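Local coordinates for protein nidogen-1 (Mus musculus, PDB 1GL4) that binds laminin, collagen IV and perlecan in basement membranes, the fragment here being its G2 β-barrel region with the preceding EGF-like domain, at residues S196-S201 and R228-F233; I60-S65 and E96-S101. All coordinates share one frame; numbering follows the deposited sequence.

Contact 1. Residues S196-S201 and R228-F233; sequences SSVITS and RQTITF
F233 and I199 meet at an oblique angle: I199 CG1 lies in the ring plane at the rim, and I199 CD1 comes within 3.6 Å of F233 CE2. A chi1 of 51°, with CG between the backbone N and the carbonyl carbon, turns the ring toward S197 and I199. One ring face is occupied by S197 O, 3.8 Å from F233 CE2 and displaced toward the rim. Replacing F233 by an alanine is likely to leave I199 CD1 without its aromatic partner and S197 O without the ring beside it.

The underlying pairing is antiparallel, as the 168° between strand directions attests. I199 and I231 form a hydrogen-bonded pair, with hydrogen bonds from I199 N to I231 O (2.9 Å) and from I231 N to I199 O (2.7 Å). Their CB atoms stand 4.1 Å apart. The S201-Q229 pair repeats this pattern on the same face, with S201 OG 2.8 Å from Q229 NE2, while Q229 OE1 bonds to R136. On the other face T200 and T230 run side by side, and the V198 and T230 side chains cross, with V198 CG1 4.0 Å from T230 CG2.

The isoleucine face looks into the barrel, where I199 touches W114 and I231 touches I111 and W114 of helix 107-115; strands 182-195 and 133-142 flank the pair, and F233 also rests on F134 and on I129 of helix 126-130.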
loop_
_atom_site.group_PDB
_atom_site.type_symbol
_atom_site.label_atom_id
_atom_site.label_comp_id
_atom_site.label_asym_id
_atom_site.label_seq_id
_atom_site.Cartn_x
_atom_site.Cartn_y
_atom_site.Cartn_z
ATOM N N SER A 196 -8.247 18.945 -14.367
ATOM C CA SER A 196 -7.194 19.948 -14.246
ATOM C C SER A 196 -6.231 19.779 -13.071
ATOM O O SER A 196 -6.128 20.647 -12.200
ATOM C CB SER A 196 -7.815 21.349 -14.214
ATOM O OG SER A 196 -8.326 21.694 -15.495
ATOM N N SER A 197 -5.520 18.655 -13.070
ATOM C CA SER A 197 -4.531 18.333 -12.045
ATOM C C SER A 197 -5.087 18.111 -10.643
ATOM O O SER A 197 -4.372 18.280 -9.652
ATOM C CB SER A 197 -3.446 19.410 -12.014
ATOM O OG SER A 197 -2.852 19.535 -13.297
ATOM N N VAL A 198 -6.357 17.720 -10.559
ATOM C CA VAL A 198 -6.973 17.436 -9.269
ATOM C C VAL A 198 -7.773 16.138 -9.371
ATOM O O VAL A 198 -8.581 15.965 -10.288
ATOM C CB VAL A 198 -7.910 18.584 -8.804
ATOM C CG1 VAL A 198 -8.435 18.286 -7.400
ATOM C CG2 VAL A 198 -7.162 19.902 -8.815
ATOM N N ILE A 199 -7.528 15.218 -8.442
ATOM C CA ILE A 199 -8.238 13.941 -8.424
ATOM C C ILE A 199 -8.993 13.794 -7.101
ATOM O O ILE A 199 -8.409 13.930 -6.023
ATOM C CB ILE A 199 -7.253 12.752 -8.630
ATOM C CG1 ILE A 199 -6.736 12.755 -10.075
ATOM C CG2 ILE A 199 -7.944 11.424 -8.323
ATOM C CD1 ILE A 199 -5.604 11.754 -10.344
ATOM N N THR A 200 -10.298 13.537 -7.199
ATOM C CA THR A 200 -11.161 13.396 -6.028
ATOM C C THR A 200 -11.923 12.071 -6.017
ATOM O O THR A 200 -12.124 11.448 -7.065
ATOM C CB THR A 200 -12.222 14.532 -5.969
ATOM O OG1 THR A 200 -12.966 14.551 -7.195
ATOM C CG2 THR A 200 -11.566 15.884 -5.763
ATOM N N SER A 201 -12.344 11.651 -4.827
ATOM C CA SER A 201 -13.122 10.422 -4.671
ATOM C C SER A 201 -13.851 10.424 -3.333
ATOM O O SER A 201 -13.357 10.957 -2.335
ATOM C CB SER A 201 -12.226 9.180 -4.737
ATOM O OG SER A 201 -11.496 9.015 -3.535
ATOM N N ARG A 228 -13.470 10.506 2.059
ATOM C CA ARG A 228 -13.484 11.626 1.121
ATOM C C ARG A 228 -12.038 12.090 0.934
ATOM O O ARG A 228 -11.345 12.332 1.916
ATOM C CB ARG A 228 -14.329 12.772 1.694
ATOM C CG ARG A 228 -15.764 12.383 2.064
ATOM C CD ARG A 228 -16.563 13.582 2.600
ATOM N NE ARG A 228 -16.050 14.075 3.878
ATOM C CZ ARG A 228 -16.260 13.485 5.053
ATOM N NH1 ARG A 228 -16.982 12.371 5.131
ATOM N NH2 ARG A 228 -15.742 14.006 6.156
ATOM N N GLN A 229 -11.572 12.212 -0.308
ATOM C CA GLN A 229 -10.190 12.640 -0.515
ATOM C C GLN A 229 -9.926 13.504 -1.753
ATOM O O GLN A 229 -10.609 13.403 -2.778
ATOM C CB GLN A 229 -9.263 11.410 -0.519
ATOM C CG GLN A 229 -9.473 10.440 -1.679
ATOM C CD GLN A 229 -8.812 9.076 -1.451
ATOM O OE1 GLN A 229 -7.663 8.987 -1.009
ATOM N NE2 GLN A 229 -9.542 8.007 -1.767
ATOM N N THR A 230 -8.925 14.370 -1.634
ATOM C CA THR A 230 -8.531 15.259 -2.719
ATOM C C THR A 230 -7.028 15.101 -2.921
ATOM O O THR A 230 -6.237 15.299 -1.999
ATOM C CB THR A 230 -8.870 16.716 -2.384
ATOM O OG1 THR A 230 -10.294 16.849 -2.277
ATOM C CG2 THR A 230 -8.355 17.658 -3.474
ATOM N N ILE A 231 -6.654 14.730 -4.136
ATOM C CA ILE A 231 -5.264 14.497 -4.499
ATOM C C ILE A 231 -4.792 15.568 -5.490
ATOM O O ILE A 231 -5.323 15.673 -6.592
ATOM C CB ILE A 231 -5.134 13.080 -5.111
ATOM C CG1 ILE A 231 -5.485 12.041 -4.033
ATOM C CG2 ILE A 231 -3.725 12.850 -5.663
ATOM C CD1 ILE A 231 -5.640 10.621 -4.545
ATOM N N THR A 232 -3.796 16.357 -5.087
ATOM C CA THR A 232 -3.270 17.436 -5.930
ATOM C C THR A 232 -1.821 17.211 -6.365
ATOM O O THR A 232 -1.005 16.687 -5.611
ATOM C CB THR A 232 -3.370 18.795 -5.211
ATOM O OG1 THR A 232 -2.736 18.708 -3.927
ATOM C CG2 THR A 232 -4.831 19.186 -5.023
ATOM N N PHE A 233 -1.506 17.630 -7.583
ATOM C CA PHE A 233 -0.169 17.432 -8.136
ATOM C C PHE A 233 0.080 18.361 -9.326
ATOM O O PHE A 233 -0.810 19.107 -9.735
ATOM C CB PHE A 233 -0.031 15.971 -8.577
ATOM C CG PHE A 233 -1.153 15.499 -9.468
ATOM C CD1 PHE A 233 -1.040 15.569 -10.855
ATOM C CD2 PHE A 233 -2.333 15.004 -8.917
ATOM C CE1 PHE A 233 -2.087 15.153 -11.681
ATOM C CE2 PHE A 233 -3.391 14.585 -9.735
ATOM C CZ PHE A 233 -3.270 14.659 -11.116
#

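Contact 2. Residues I60-S65 and E96-S101; sequences IFVGSS and ETVGYS
V62 has the largest share of this contact, which buries a modest 163 Å² between the segments, and it presents its two methyl groups to different parts of 96-101. V62 CG2 approaches T97 O at 3.8 Å and V98 CG2 at 4.1 Å, whereas V62 CG1 sits 3.6 Å from S101 OG. With CG1 anti to the backbone N (chi1 179°), CG1 is turned to S101 and CG2 to T97 and V98; one methyl thus meets the weakly bonded helix 96-99, the other S101 beyond it. V98 CG2 also meets I60 CG2 at 4.3 Å, so a single methyl of V98 is shared by two alternate residues on one side of the strand. The valines V62 and V98 cross at a slant. S101 OG, though against a methyl, is satisfied by a hydrogen bond from I177 N, and V174 of strand 173-174 packs on both I60 and S101.

Strand 49-62 belongs to the wall of the G2 β-barrel, whose fold resembles that of green fluorescent protein; here the strand ends in a type II' turn from V62 to S65, closed by S65 N to V62 O at 3.0 Å. G63 has the positive phi (58°) expected at the second position of such a turn.

The packing thins away from the valines. The exposed T97 side chain stays off 60-65 and touches Y179, so T97 takes part through its carbonyl O. The CB of F61 is directed away from 96-101, and its side chain touches P68 and R173, while S64 at the turn is likewise exposed.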
loop_
_atom_site.group_PDB
_atom_site.type_symbol
_atom_site.label_atom_id
_atom_site.label_comp_id
_atom_site.label_asym_id
_atom_site.label_seq_id
_atom_site.Cartn_x
_atom_site.Cartn_y
_atom_site.Cartn_z
ATOM N N ILE A 60 -4.931 11.756 18.240
ATOM C CA ILE A 60 -6.228 11.110 18.086
ATOM C C ILE A 60 -7.031 10.816 19.350
ATOM O O ILE A 60 -6.550 10.146 20.264
ATOM C CB ILE A 60 -6.049 9.778 17.316
ATOM C CG1 ILE A 60 -5.426 10.064 15.944
ATOM C CG2 ILE A 60 -7.390 9.073 17.155
ATOM C CD1 ILE A 60 -5.012 8.838 15.181
ATOM N N PHE A 61 -8.268 11.307 19.379
ATOM C CA PHE A 61 -9.166 11.058 20.504
ATOM C C PHE A 61 -9.876 9.726 20.221
ATOM O O PHE A 61 -10.436 9.547 19.141
ATOM C CB PHE A 61 -10.225 12.164 20.625
ATOM C CG PHE A 61 -9.665 13.537 20.926
ATOM C CD1 PHE A 61 -9.145 14.335 19.912
ATOM C CD2 PHE A 61 -9.680 14.036 22.227
ATOM C CE1 PHE A 61 -8.648 15.618 20.186
ATOM C CE2 PHE A 61 -9.185 15.315 22.514
ATOM C CZ PHE A 61 -8.668 16.106 21.490
ATOM N N VAL A 62 -9.849 8.800 21.175
ATOM C CA VAL A 62 -10.505 7.503 21.001
ATOM C C VAL A 62 -11.836 7.449 21.755
ATOM O O VAL A 62 -11.912 7.814 22.935
ATOM C CB VAL A 62 -9.615 6.341 21.510
ATOM C CG1 VAL A 62 -10.338 5.007 21.328
ATOM C CG2 VAL A 62 -8.292 6.324 20.755
ATOM N N GLY A 63 -12.883 6.990 21.075
ATOM C CA GLY A 63 -14.191 6.897 21.702
ATOM C C GLY A 63 -14.689 8.230 22.238
ATOM O O GLY A 63 -14.843 9.188 21.482
ATOM N N SER A 64 -14.929 8.303 23.543
ATOM C CA SER A 64 -15.428 9.534 24.149
ATOM C C SER A 64 -14.367 10.254 24.978
ATOM O O SER A 64 -14.679 11.185 25.722
ATOM C CB SER A 64 -16.635 9.225 25.042
ATOM O OG SER A 64 -16.243 8.471 26.179
ATOM N N SER A 65 -13.116 9.827 24.850
ATOM C CA SER A 65 -12.029 10.433 25.608
ATOM C C SER A 65 -11.834 11.913 25.288
ATOM O O SER A 65 -11.933 12.324 24.135
ATOM C CB SER A 65 -10.722 9.679 25.353
ATOM O OG SER A 65 -9.653 10.274 26.073
ATOM N N GLU A 96 -0.755 0.770 22.123
ATOM C CA GLU A 96 -1.874 -0.159 22.246
ATOM C C GLU A 96 -3.167 0.609 22.492
ATOM O O GLU A 96 -4.262 0.111 22.232
ATOM C CB GLU A 96 -1.653 -1.126 23.413
ATOM C CG GLU A 96 -0.217 -1.215 23.909
ATOM C CD GLU A 96 0.266 0.082 24.536
ATOM O OE1 GLU A 96 -0.412 0.583 25.461
ATOM O OE2 GLU A 96 1.323 0.597 24.107
ATOM N N THR A 97 -3.031 1.824 23.007
ATOM C CA THR A 97 -4.179 2.674 23.299
ATOM C C THR A 97 -4.902 3.154 22.042
ATOM O O THR A 97 -6.022 3.659 22.123
ATOM C CB THR A 97 -3.752 3.915 24.106
ATOM O OG1 THR A 97 -2.676 4.575 23.429
ATOM C CG2 THR A 97 -3.300 3.512 25.507
ATOM N N VAL A 98 -4.274 2.995 20.881
ATOM C CA VAL A 98 -4.895 3.448 19.641
ATOM C C VAL A 98 -4.787 2.407 18.526
ATOM O O VAL A 98 -5.534 2.456 17.548
ATOM C CB VAL A 98 -4.256 4.785 19.166
ATOM C CG1 VAL A 98 -2.892 4.523 18.516
ATOM C CG2 VAL A 98 -5.191 5.501 18.203
ATOM N N GLY A 99 -3.866 1.462 18.694
ATOM C CA GLY A 99 -3.647 0.420 17.703
ATOM C C GLY A 99 -4.867 -0.320 17.187
ATOM O O GLY A 99 -5.051 -0.450 15.976
ATOM N N TYR A 100 -5.704 -0.822 18.087
ATOM C CA TYR A 100 -6.884 -1.549 17.651
ATOM C C TYR A 100 -7.925 -0.639 17.002
ATOM O O TYR A 100 -8.590 -1.037 16.050
ATOM C CB TYR A 100 -7.499 -2.318 18.826
ATOM C CG TYR A 100 -6.558 -3.334 19.440
ATOM C CD1 TYR A 100 -5.785 -3.015 20.557
ATOM C CD2 TYR A 100 -6.420 -4.608 18.883
ATOM C CE1 TYR A 100 -4.899 -3.939 21.106
ATOM C CE2 TYR A 100 -5.536 -5.538 19.422
ATOM C CZ TYR A 100 -4.781 -5.197 20.535
ATOM O OH TYR A 100 -3.916 -6.115 21.078
ATOM N N SER A 101 -8.050 0.591 17.493
ATOM C CA SER A 101 -9.028 1.519 16.930
ATOM C C SER A 101 -8.670 2.064 15.546
ATOM O O SER A 101 -9.513 2.667 14.888
ATOM C CB SER A 101 -9.278 2.679 17.899
ATOM O OG SER A 101 -9.943 2.209 19.064
#

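Overall arrangement
Contacts 1 and 2 occupy separate regions of the same barrel: their centres are 29 Å apart, their nearest atoms about 15 Å, and they do not touch. The centre of contact 1 lies about 13 Å, that of contact 2 about 22 Å, from the centre of the chain. Along the sequence contact 2 is complete before contact 1 begins. The wall nevertheless connects them, since strand 49-62 pairs with 164-171, which leads through 149-156 and 133-142 to 221-232. Their evidence differs in kind: backbone bonds register contact 1, side-chain apposition defines contact 2. Both lie away from the perlecan-binding residues H77, Y79 and R268 and from the zinc site of D159, H161 and H163.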